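Side-chain contacts in geranyltranstransferase (IspA) (Helicobacter pylori, PDB 3LLW), which probably acts as a magnesium-dependent prenyltransferase of the FPP/GGPP synthase family, building isoprenoid chains: residues K67-S70 against N71-E75; N128-S131 against F132-S136; L139-S142 against H143-V146; I206-E209 against E210-K213. All coordinates share one frame; numbering follows the deposited sequence.

Contact 1: residues K67-S70 against N71-E75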
loop_
_atom_site.group_PDB
_atom_site.type_symbol
_atom_site.label_atom_id
_atom_site.label_comp_id
_atom_site.label_asym_id
_atom_site.label_seq_id
_atom_site.Cartn_x
_atom_site.Cartn_y
_atom_site.Cartn_z
ATOM N N LYS A 67 -13.271 29.531 -5.628
ATOM C CA LYS A 67 -13.783 29.129 -6.940
ATOM C C LYS A 67 -12.869 28.157 -7.685
ATOM O O LYS A 67 -13.352 27.251 -8.373
ATOM C CB LYS A 67 -14.118 30.352 -7.799
ATOM C CG LYS A 67 -15.440 31.020 -7.410
ATOM C CD LYS A 67 -16.029 31.819 -8.568
ATOM C CE LYS A 67 -17.514 32.093 -8.355
ATOM N NZ LYS A 67 -18.154 32.632 -9.587
ATOM N N ASP A 68 -11.557 28.345 -7.534
ATOM C CA ASP A 68 -10.556 27.435 -8.108
ATOM C C ASP A 68 -10.515 26.112 -7.347
ATOM O O ASP A 68 -10.146 25.076 -7.909
ATOM C CB ASP A 68 -9.169 28.085 -8.129
ATOM C CG ASP A 68 -9.120 29.351 -8.985
ATOM O OD1 ASP A 68 -8.029 29.957 -9.082
ATOM O OD2 ASP A 68 -10.162 29.747 -9.558
ATOM N N TYR A 69 -10.886 26.164 -6.069
ATOM C CA TYR A 69 -11.115 24.969 -5.265
ATOM C C TYR A 69 -12.206 24.101 -5.889
ATOM O O TYR A 69 -11.988 22.914 -6.132
ATOM C CB TYR A 69 -11.491 25.355 -3.830
ATOM C CG TYR A 69 -11.917 24.197 -2.949
ATOM C CD1 TYR A 69 -13.244 23.792 -2.891
ATOM C CD2 TYR A 69 -10.989 23.516 -2.160
ATOM C CE1 TYR A 69 -13.633 22.725 -2.080
ATOM C CE2 TYR A 69 -11.372 22.451 -1.354
ATOM C CZ TYR A 69 -12.690 22.062 -1.320
ATOM O OH TYR A 69 -13.068 21.011 -0.512
ATOM N N SER A 70 -13.360 24.710 -6.168
ATOM C CA SER A 70 -14.567 23.988 -6.611
ATOM C C SER A 70 -14.445 23.321 -7.978
ATOM O O SER A 70 -15.201 22.392 -8.282
ATOM C CB SER A 70 -15.803 24.895 -6.557
ATOM O OG SER A 70 -16.187 25.130 -5.212
ATOM N N ASN A 71 -13.499 23.799 -8.788
ATOM C CA ASN A 71 -13.042 23.081 -9.979
ATOM C C ASN A 71 -12.641 21.643 -9.663
ATOM O O ASN A 71 -13.097 20.705 -10.315
ATOM C CB ASN A 71 -11.831 23.788 -10.601
ATOM C CG ASN A 71 -12.217 24.857 -11.605
ATOM O OD1 ASN A 71 -13.287 24.803 -12.217
ATOM N ND2 ASN A 71 -11.330 25.832 -11.793
ATOM N N GLN A 72 -11.807 21.483 -8.640
ATOM C CA GLN A 72 -11.161 20.205 -8.367
ATOM C C GLN A 72 -11.592 19.546 -7.055
ATOM O O GLN A 72 -10.902 18.675 -6.535
ATOM C CB GLN A 72 -9.651 20.395 -8.431
ATOM C CG GLN A 72 -9.158 20.509 -9.874
ATOM C CD GLN A 72 -7.921 21.361 -10.018
ATOM O OE1 GLN A 72 -7.735 22.343 -9.296
ATOM N NE2 GLN A 72 -7.067 20.997 -10.969
ATOM N N GLN A 73 -12.745 19.966 -6.548
ATOM C CA GLN A 73 -13.272 19.524 -5.258
ATOM C C GLN A 73 -13.295 18.006 -5.085
ATOM O O GLN A 73 -12.881 17.492 -4.043
ATOM C CB GLN A 73 -14.683 20.074 -5.049
ATOM C CG GLN A 73 -15.204 19.869 -3.646
ATOM C CD GLN A 73 -16.711 19.783 -3.575
ATOM O OE1 GLN A 73 -17.342 19.022 -4.313
ATOM N NE2 GLN A 73 -17.300 20.554 -2.668
ATOM N N THR A 74 -13.768 17.289 -6.096
ATOM C CA THR A 74 -13.905 15.835 -5.969
ATOM C C THR A 74 -12.537 15.149 -5.962
ATOM O O THR A 74 -12.366 14.107 -5.332
ATOM C CB THR A 74 -14.825 15.224 -7.045
ATOM O OG1 THR A 74 -14.333 15.563 -8.345
ATOM C CG2 THR A 74 -16.253 15.734 -6.887
ATOM N N GLU A 75 -11.574 15.764 -6.641
ATOM C CA GLU A 75 -10.201 15.309 -6.635
ATOM C C GLU A 75 -9.550 15.484 -5.263
ATOM O O GLU A 75 -8.805 14.608 -4.817
ATOM C CB GLU A 75 -9.390 16.043 -7.707
ATOM C CG GLU A 75 -10.008 16.002 -9.102
ATOM C CD GLU A 75 -10.468 14.605 -9.511
ATOM O OE1 GLU A 75 -11.654 14.455 -9.888
ATOM O OE2 GLU A 75 -9.654 13.659 -9.445
#

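Contact 2: residues N128-S131 against F132-S136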
loop_
_atom_site.group_PDB
_atom_site.type_symbol
_atom_site.label_atom_id
_atom_site.label_comp_id
_atom_site.label_asym_id
_atom_site.label_seq_id
_atom_site.Cartn_x
_atom_site.Cartn_y
_atom_site.Cartn_z
ATOM N N ASN A 128 -5.087 -0.407 2.558
ATOM C CA ASN A 128 -3.718 0.069 2.428
ATOM C C ASN A 128 -3.366 0.348 0.965
ATOM O O ASN A 128 -2.942 1.442 0.664
ATOM C CB ASN A 128 -2.770 -0.981 2.996
ATOM C CG ASN A 128 -1.314 -0.553 3.024
ATOM O OD1 ASN A 128 -0.919 0.552 2.597
ATOM N ND2 ASN A 128 -0.490 -1.452 3.528
ATOM N N THR A 129 -3.534 -0.646 0.083
ATOM C CA THR A 129 -3.290 -0.488 -1.363
ATOM C C THR A 129 -4.239 0.509 -2.020
ATOM O O THR A 129 -3.830 1.325 -2.903
ATOM C CB THR A 129 -3.364 -1.852 -2.100
ATOM O OG1 THR A 129 -2.562 -2.804 -1.401
ATOM C CG2 THR A 129 -2.835 -1.739 -3.510
ATOM N N TYR A 130 -5.494 0.477 -1.578
ATOM C CA TYR A 130 -6.538 1.403 -2.108
ATOM C C TYR A 130 -6.247 2.897 -1.964
ATOM O O TYR A 130 -6.641 3.670 -2.831
ATOM C CB TYR A 130 -7.927 1.094 -1.547
ATOM C CG TYR A 130 -9.059 1.704 -2.339
ATOM C CD1 TYR A 130 -9.950 2.579 -1.743
ATOM C CD2 TYR A 130 -9.228 1.409 -3.690
ATOM C CE1 TYR A 130 -11.000 3.138 -2.468
ATOM C CE2 TYR A 130 -10.260 1.975 -4.430
ATOM C CZ TYR A 130 -11.141 2.841 -3.809
ATOM O OH TYR A 130 -12.171 3.406 -4.537
ATOM N N SER A 131 -5.590 3.291 -0.868
ATOM C CA SER A 131 -5.158 4.679 -0.626
ATOM C C SER A 131 -4.277 5.204 -1.744
ATOM O O SER A 131 -4.313 6.371 -2.088
ATOM C CB SER A 131 -4.337 4.750 0.659
ATOM O OG SER A 131 -4.993 4.080 1.712
ATOM N N PHE A 132 -3.473 4.315 -2.305
ATOM C CA PHE A 132 -2.565 4.673 -3.367
ATOM C C PHE A 132 -3.240 4.679 -4.725
ATOM O O PHE A 132 -2.892 5.508 -5.593
ATOM C CB PHE A 132 -1.288 3.822 -3.261
ATOM C CG PHE A 132 -0.613 3.962 -1.906
ATOM C CD1 PHE A 132 0.123 5.098 -1.608
ATOM C CD2 PHE A 132 -0.797 2.996 -0.896
ATOM C CE1 PHE A 132 0.718 5.271 -0.351
ATOM C CE2 PHE A 132 -0.203 3.158 0.373
ATOM C CZ PHE A 132 0.567 4.292 0.640
ATOM N N GLU A 133 -4.251 3.826 -4.888
ATOM C CA GLU A 133 -5.097 3.837 -6.079
ATOM C C GLU A 133 -5.932 5.101 -6.138
ATOM O O GLU A 133 -5.994 5.741 -7.189
ATOM C CB GLU A 133 -6.004 2.605 -6.165
ATOM C CG GLU A 133 -6.727 2.470 -7.523
ATOM C CD GLU A 133 -7.525 1.174 -7.682
ATOM O OE1 GLU A 133 -7.812 0.486 -6.670
ATOM O OE2 GLU A 133 -7.868 0.846 -8.839
ATOM N N LEU A 134 -6.530 5.480 -5.010
ATOM C CA LEU A 134 -7.300 6.727 -4.915
ATOM C C LEU A 134 -6.434 7.931 -5.268
ATOM O O LEU A 134 -6.823 8.759 -6.089
ATOM C CB LEU A 134 -7.892 6.924 -3.513
ATOM C CG LEU A 134 -9.171 6.173 -3.114
ATOM C CD1 LEU A 134 -9.402 6.333 -1.628
ATOM C CD2 LEU A 134 -10.419 6.626 -3.912
ATOM N N LEU A 135 -5.255 7.995 -4.659
ATOM C CA LEU A 135 -4.326 9.121 -4.845
ATOM C C LEU A 135 -3.874 9.238 -6.299
ATOM O O LEU A 135 -3.955 10.305 -6.886
ATOM C CB LEU A 135 -3.131 8.929 -3.920
ATOM C CG LEU A 135 -2.606 10.039 -3.027
ATOM C CD1 LEU A 135 -3.733 10.845 -2.475
ATOM C CD2 LEU A 135 -1.794 9.432 -1.893
ATOM N N SER A 136 -3.455 8.115 -6.884
ATOM C CA SER A 136 -2.978 8.053 -8.265
ATOM C C SER A 136 -4.057 8.317 -9.320
ATOM O O SER A 136 -3.746 8.762 -10.434
ATOM C CB SER A 136 -2.244 6.736 -8.541
ATOM O OG SER A 136 -3.116 5.623 -8.390
#

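Contact 3: residues L139-S142 against H143-V146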
loop_
_atom_site.group_PDB
_atom_site.type_symbol
_atom_site.label_atom_id
_atom_site.label_comp_id
_atom_site.label_asym_id
_atom_site.label_seq_id
_atom_site.Cartn_x
_atom_site.Cartn_y
_atom_site.Cartn_z
ATOM N N LEU A 139 -7.229 13.685 -10.226
ATOM C CA LEU A 139 -6.847 14.443 -11.423
ATOM C C LEU A 139 -6.197 15.792 -11.125
ATOM O O LEU A 139 -6.793 16.843 -11.378
ATOM C CB LEU A 139 -8.062 14.654 -12.335
ATOM C CG LEU A 139 -8.894 13.466 -12.816
ATOM C CD1 LEU A 139 -10.034 13.982 -13.683
ATOM C CD2 LEU A 139 -8.051 12.431 -13.570
ATOM N N LEU A 140 -4.985 15.761 -10.581
ATOM C CA LEU A 140 -4.169 16.967 -10.460
ATOM C C LEU A 140 -2.915 16.747 -11.300
ATOM O O LEU A 140 -2.784 15.710 -11.946
ATOM C CB LEU A 140 -3.811 17.272 -8.996
ATOM C CG LEU A 140 -4.862 17.210 -7.872
ATOM C CD1 LEU A 140 -4.267 17.720 -6.556
ATOM C CD2 LEU A 140 -6.149 17.983 -8.200
ATOM N N GLU A 141 -2.004 17.720 -11.302
ATOM C CA GLU A 141 -0.778 17.637 -12.096
ATOM C C GLU A 141 0.054 16.474 -11.619
ATOM O O GLU A 141 0.148 16.232 -10.416
ATOM C CB GLU A 141 0.031 18.927 -12.006
ATOM C CG GLU A 141 -0.505 20.058 -12.868
ATOM C CD GLU A 141 0.108 21.400 -12.504
ATOM O OE1 GLU A 141 -0.303 21.994 -11.477
ATOM O OE2 GLU A 141 1.003 21.862 -13.248
ATOM N N SER A 142 0.647 15.757 -12.571
ATOM C CA SER A 142 1.344 14.516 -12.286
ATOM C C SER A 142 2.390 14.659 -11.187
ATOM O O SER A 142 2.464 13.806 -10.292
ATOM C CB SER A 142 1.915 13.885 -13.562
ATOM O OG SER A 142 2.842 14.741 -14.198
ATOM N N HIS A 143 3.143 15.757 -11.212
ATOM C CA HIS A 143 4.179 15.981 -10.209
ATOM C C HIS A 143 3.612 16.178 -8.801
ATOM O O HIS A 143 4.269 15.824 -7.822
ATOM C CB HIS A 143 5.130 17.121 -10.606
ATOM C CG HIS A 143 4.527 18.485 -10.506
ATOM N ND1 HIS A 143 3.787 19.048 -11.525
ATOM C CD2 HIS A 143 4.565 19.407 -9.513
ATOM C CE1 HIS A 143 3.389 20.254 -11.158
ATOM N NE2 HIS A 143 3.849 20.497 -9.942
ATOM N N ILE A 144 2.393 16.715 -8.708
ATOM C CA ILE A 144 1.723 16.865 -7.418
ATOM C C ILE A 144 1.283 15.501 -6.869
ATOM O O ILE A 144 1.499 15.218 -5.684
ATOM C CB ILE A 144 0.545 17.892 -7.475
ATOM C CG1 ILE A 144 1.088 19.326 -7.607
ATOM C CG2 ILE A 144 -0.390 17.761 -6.240
ATOM C CD1 ILE A 144 0.023 20.376 -7.955
ATOM N N ILE A 145 0.715 14.652 -7.731
ATOM C CA ILE A 145 0.300 13.292 -7.324
ATOM C C ILE A 145 1.496 12.452 -6.845
ATOM O O ILE A 145 1.394 11.724 -5.842
ATOM C CB ILE A 145 -0.509 12.550 -8.438
ATOM C CG1 ILE A 145 -1.735 13.364 -8.864
ATOM C CG2 ILE A 145 -0.960 11.163 -7.983
ATOM C CD1 ILE A 145 -2.599 13.871 -7.720
ATOM N N VAL A 146 2.634 12.592 -7.528
ATOM C CA VAL A 146 3.849 11.875 -7.142
ATOM C C VAL A 146 4.317 12.272 -5.747
ATOM O O VAL A 146 4.497 11.394 -4.891
ATOM C CB VAL A 146 4.971 11.984 -8.192
ATOM C CG1 VAL A 146 6.328 11.599 -7.599
ATOM C CG2 VAL A 146 4.648 11.075 -9.359
#

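Contact 4: residues I206-E209 against E210-K213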
loop_
_atom_site.group_PDB
_atom_site.type_symbol
_atom_site.label_atom_id
_atom_site.label_comp_id
_atom_site.label_asym_id
_atom_site.label_seq_id
_atom_site.Cartn_x
_atom_site.Cartn_y
_atom_site.Cartn_z
ATOM N N ILE A 206 0.737 25.590 -4.312
ATOM C CA ILE A 206 1.637 26.694 -3.970
ATOM C C ILE A 206 2.973 26.137 -3.468
ATOM O O ILE A 206 3.016 25.081 -2.831
ATOM C CB ILE A 206 0.993 27.767 -2.991
ATOM C CG1 ILE A 206 1.624 27.754 -1.594
ATOM C CG2 ILE A 206 -0.543 27.645 -2.936
ATOM C CD1 ILE A 206 1.467 29.052 -0.830
ATOM N N LYS A 207 4.062 26.825 -3.807
ATOM C CA LYS A 207 5.396 26.391 -3.407
ATOM C C LYS A 207 5.985 27.365 -2.393
ATOM O O LYS A 207 6.351 28.498 -2.731
ATOM C CB LYS A 207 6.308 26.222 -4.632
ATOM C CG LYS A 207 5.666 25.408 -5.753
ATOM C CD LYS A 207 6.592 25.176 -6.935
ATOM C CE LYS A 207 5.787 24.699 -8.143
ATOM N NZ LYS A 207 6.625 24.047 -9.185
ATOM N N ASP A 208 6.030 26.924 -1.139
ATOM C CA ASP A 208 6.664 27.668 -0.058
ATOM C C ASP A 208 7.376 26.690 0.863
ATOM O O ASP A 208 6.741 25.981 1.658
ATOM C CB ASP A 208 5.657 28.527 0.724
ATOM C CG ASP A 208 6.333 29.450 1.745
ATOM O OD1 ASP A 208 7.547 29.747 1.620
ATOM O OD2 ASP A 208 5.647 29.896 2.680
ATOM N N GLU A 209 8.701 26.676 0.733
ATOM C CA GLU A 209 9.591 25.742 1.418
ATOM C C GLU A 209 9.569 25.925 2.937
ATOM O O GLU A 209 9.644 24.950 3.686
ATOM C CB GLU A 209 11.019 25.858 0.853
ATOM C CG GLU A 209 11.693 27.268 0.959
ATOM C CD GLU A 209 11.437 28.222 -0.232
ATOM O OE1 GLU A 209 10.319 28.256 -0.804
ATOM O OE2 GLU A 209 12.380 28.967 -0.584
ATOM N N GLU A 210 9.434 27.180 3.366
ATOM C CA GLU A 210 9.390 27.549 4.771
ATOM C C GLU A 210 8.108 27.089 5.448
ATOM O O GLU A 210 8.137 26.678 6.609
ATOM C CB GLU A 210 9.500 29.061 4.923
ATOM C CG GLU A 210 10.917 29.605 5.070
ATOM C CD GLU A 210 10.952 30.914 5.858
ATOM O OE1 GLU A 210 10.028 31.747 5.703
ATOM O OE2 GLU A 210 11.906 31.106 6.643
ATOM N N LEU A 211 6.988 27.189 4.728
ATOM C CA LEU A 211 5.679 26.792 5.257
ATOM C C LEU A 211 5.599 25.276 5.369
ATOM O O LEU A 211 5.001 24.749 6.312
ATOM C CB LEU A 211 4.525 27.333 4.398
ATOM C CG LEU A 211 3.104 27.056 4.909
ATOM C CD1 LEU A 211 2.918 27.646 6.297
ATOM C CD2 LEU A 211 2.039 27.583 3.956
ATOM N N PHE A 212 6.206 24.594 4.398
ATOM C CA PHE A 212 6.352 23.152 4.419
ATOM C C PHE A 212 7.025 22.706 5.710
ATOM O O PHE A 212 6.455 21.899 6.465
ATOM C CB PHE A 212 7.136 22.659 3.198
ATOM C CG PHE A 212 7.072 21.169 2.996
ATOM C CD1 PHE A 212 6.149 20.618 2.111
ATOM C CD2 PHE A 212 7.931 20.310 3.690
ATOM C CE1 PHE A 212 6.082 19.237 1.923
ATOM C CE2 PHE A 212 7.871 18.930 3.502
ATOM C CZ PHE A 212 6.948 18.394 2.617
ATOM N N LYS A 213 8.217 23.247 5.962
ATOM C CA LYS A 213 8.995 22.901 7.146
ATOM C C LYS A 213 8.203 23.185 8.410
ATOM O O LYS A 213 8.181 22.369 9.353
ATOM C CB LYS A 213 10.316 23.669 7.166
ATOM C CG LYS A 213 11.453 22.995 6.407
ATOM C CD LYS A 213 12.795 23.620 6.800
ATOM C CE LYS A 213 13.915 22.575 6.904
ATOM N NZ LYS A 213 14.312 21.994 5.584
#

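Contact 1: residues K67-S70 against N71-E75
Y69 and Q73 meet across a helix-to-helix junction on the surface of the all-alpha isoprenoid synthase fold, where the short helix 66-71 gives way to the long helix 73-94 and Q72 holds the N-cap position. The contact is local, between side chains three to four residues apart. Y69 CE1 lies 3.6 Å from Q73 CG, and Y69 OH is 4.0 Å from the same methylene; the approach is oblique to the ring, with the amide of Q73 turned almost perpendicular to it (planes 88° apart). Both groups emerge trans to their own backbone N, with chi1 of 173° for Y69, which carries the tyrosine ring along toward Q73. Their polar ends converge further out: Y69 OH and Q73 NE2 both hydrogen-bond OE1 of E14, so one carboxylate oxygen ties the two tips together. The ring is buried against L57, L60 and C61 of helix 51-63 and meets F10 edge-to-face. On the exposed side, N71 CB rests 3.4 Å from D68 O, while the bond from N71 N to K67 O is stretched and weak at 3.5 Å. Direct evidence of the turn between the helices comes from the backbone: Q72 N donates to Y69 O at 2.9 Å.

Contact 2: residues N128-S131 against F132-S136
L134 lays its branched end over one face of the Y130 ring, one turn back along helix 117-137. Its CG is 4.0 Å from the ring centroid of Y130 and 27° off the normal, the geometry of a CH-pi contact; L134 CD1 comes within 3.7 Å of Y130 CE1, and L134 CD2 within 3.7 Å of Y130 OH. The rim of the same ring meets a carboxylate: E133 OE1 sits near the ring plane, 3.4 Å from Y130 CD2, with the two planar groups nearly perpendicular. The phenol oxygen of Y130 is held by H25 NE2, and F40 meets the ring edge-to-face; together these neighbours restrict the ring's rotation. F132 occupies another face of the helix. Its CG is trans to the carbonyl carbon (chi1 -57°), which leans the ring back toward the preceding turn, where F132 CE2 stands 3.5 Å from N128 OD1, this oxygen lying in the ring plane. N128 OD1 is itself bonded to T129 of the second subunit. Main-chain bonds keep the spacing: L134 N reaches Y130 O at 2.8 Å, and T129 O accepts from both F132 N and E133 N. F132 also stacks on F132 of the second subunit, and N128 packs on its own counterpart, an arrangement characteristic of a helix paired with its copy at the dimer interface of an all-alpha prenyltransferase.

Contact 3: residues L139-S142 against H143-V146
E141 runs beside H143 in the same direction, and each stage of the glutamate can be located. Its CB is 3.7 Å from H143 CE1; the extended chain then brings E141 CD to 3.7 Å from that carbon. At the tip the oxygens part. E141 OE2 lies in the plane of the imidazole, at its edge, 3.6 Å from H143 CE1, with carboxylate and ring planes 80° apart, whereas E141 OE1 faces the methyl I144 CD1. The charged atoms themselves do not touch, so any electrostatic attraction would depend on the histidine's protonation, which is not seen. E141 holds the N-cap position: I145 N bonds to E141 O at 3.2 Å, and I144 N adds a weak second bond. Ahead of the cap, L140 uses two parts of its chain, CB against I145 CD1 (3.8 Å) and CD1 against I144 CG2 (3.9 Å). In this loop before helix 142-156, L140 also packs on E75, Y76 and I79 of helix 73-94. I145 lies beside L135 and S136 near the end of helix 117-137, while S142 and I145 face the second subunit, S142 OG hydrogen-bonding S142 OG and I145 packing on V146 of that chain.

Contact 4: residues I206-E209 against E210-K213
The CB atoms of E210 and L211 each lie near one oxygen of the carboxylate of D208, the residue at the N-cap position of helix 209-236. Taking the second segment in order, E210 comes first: its CB is 3.9 Å from D208 OD1, and its own carboxylate leads away, the nearest oxygens of the two acids, D208 OD1 and E210 OE1, standing 5.2 Å apart. E210 N has E209 CG 3.3 Å away, because chi1 of 59° places that CG between backbone N and carbonyl carbon. L211 follows, crossing D208 at about a right angle; L211 CB is 3.3 Å from D208 OD2, while its N makes a weak bond to D208 O. Beyond the segment L211 packs on L201, L282 and Y286. F212 N gives the firmer bond to D208 O, 3.1 Å long with 160° at the hydrogen. The phenylalanine ring then turns off toward I198 and L201 of helix 178-204, although F212 CB still lies 3.4 Å from E209 O. K213 closes the first turn, its N bonding E209 O at 3.2 Å. Aspartate is a common N-cap residue, but here D208 OD1 stays 3.6 Å from E210 N and D208 OD2 equally far from L211 N, with no capping bond made, although the helix dipole may still favour the acid. The arrangement is a helix start after the short loop linking two successive long helices of the isoprenoid synthase fold.

The four contacts follow one another along the chain, all within the polyprenyl synthetase region. Contacts 1 and 3, with centres 14 Å apart, touch directly: E75 OE2 makes a probable hydrogen bond to L139 N, joining the start of helix 73-94 to the loop before helix 142-156. Contacts 2 and 3 are also 14 Å apart between centres and involve the successive helices 117-137 and 142-156; I145 CG2 packs against L135 O. Contact 4, on helix 209-236, is separate, its centre about 17 Å from that of contact 3. Contact 3 thus touches both contact 1 and contact 2, which do not touch each other; contacts 2 and 3 lie at the dimer interface, contact 1 does not, and all are away from the magnesium-binding aspartates.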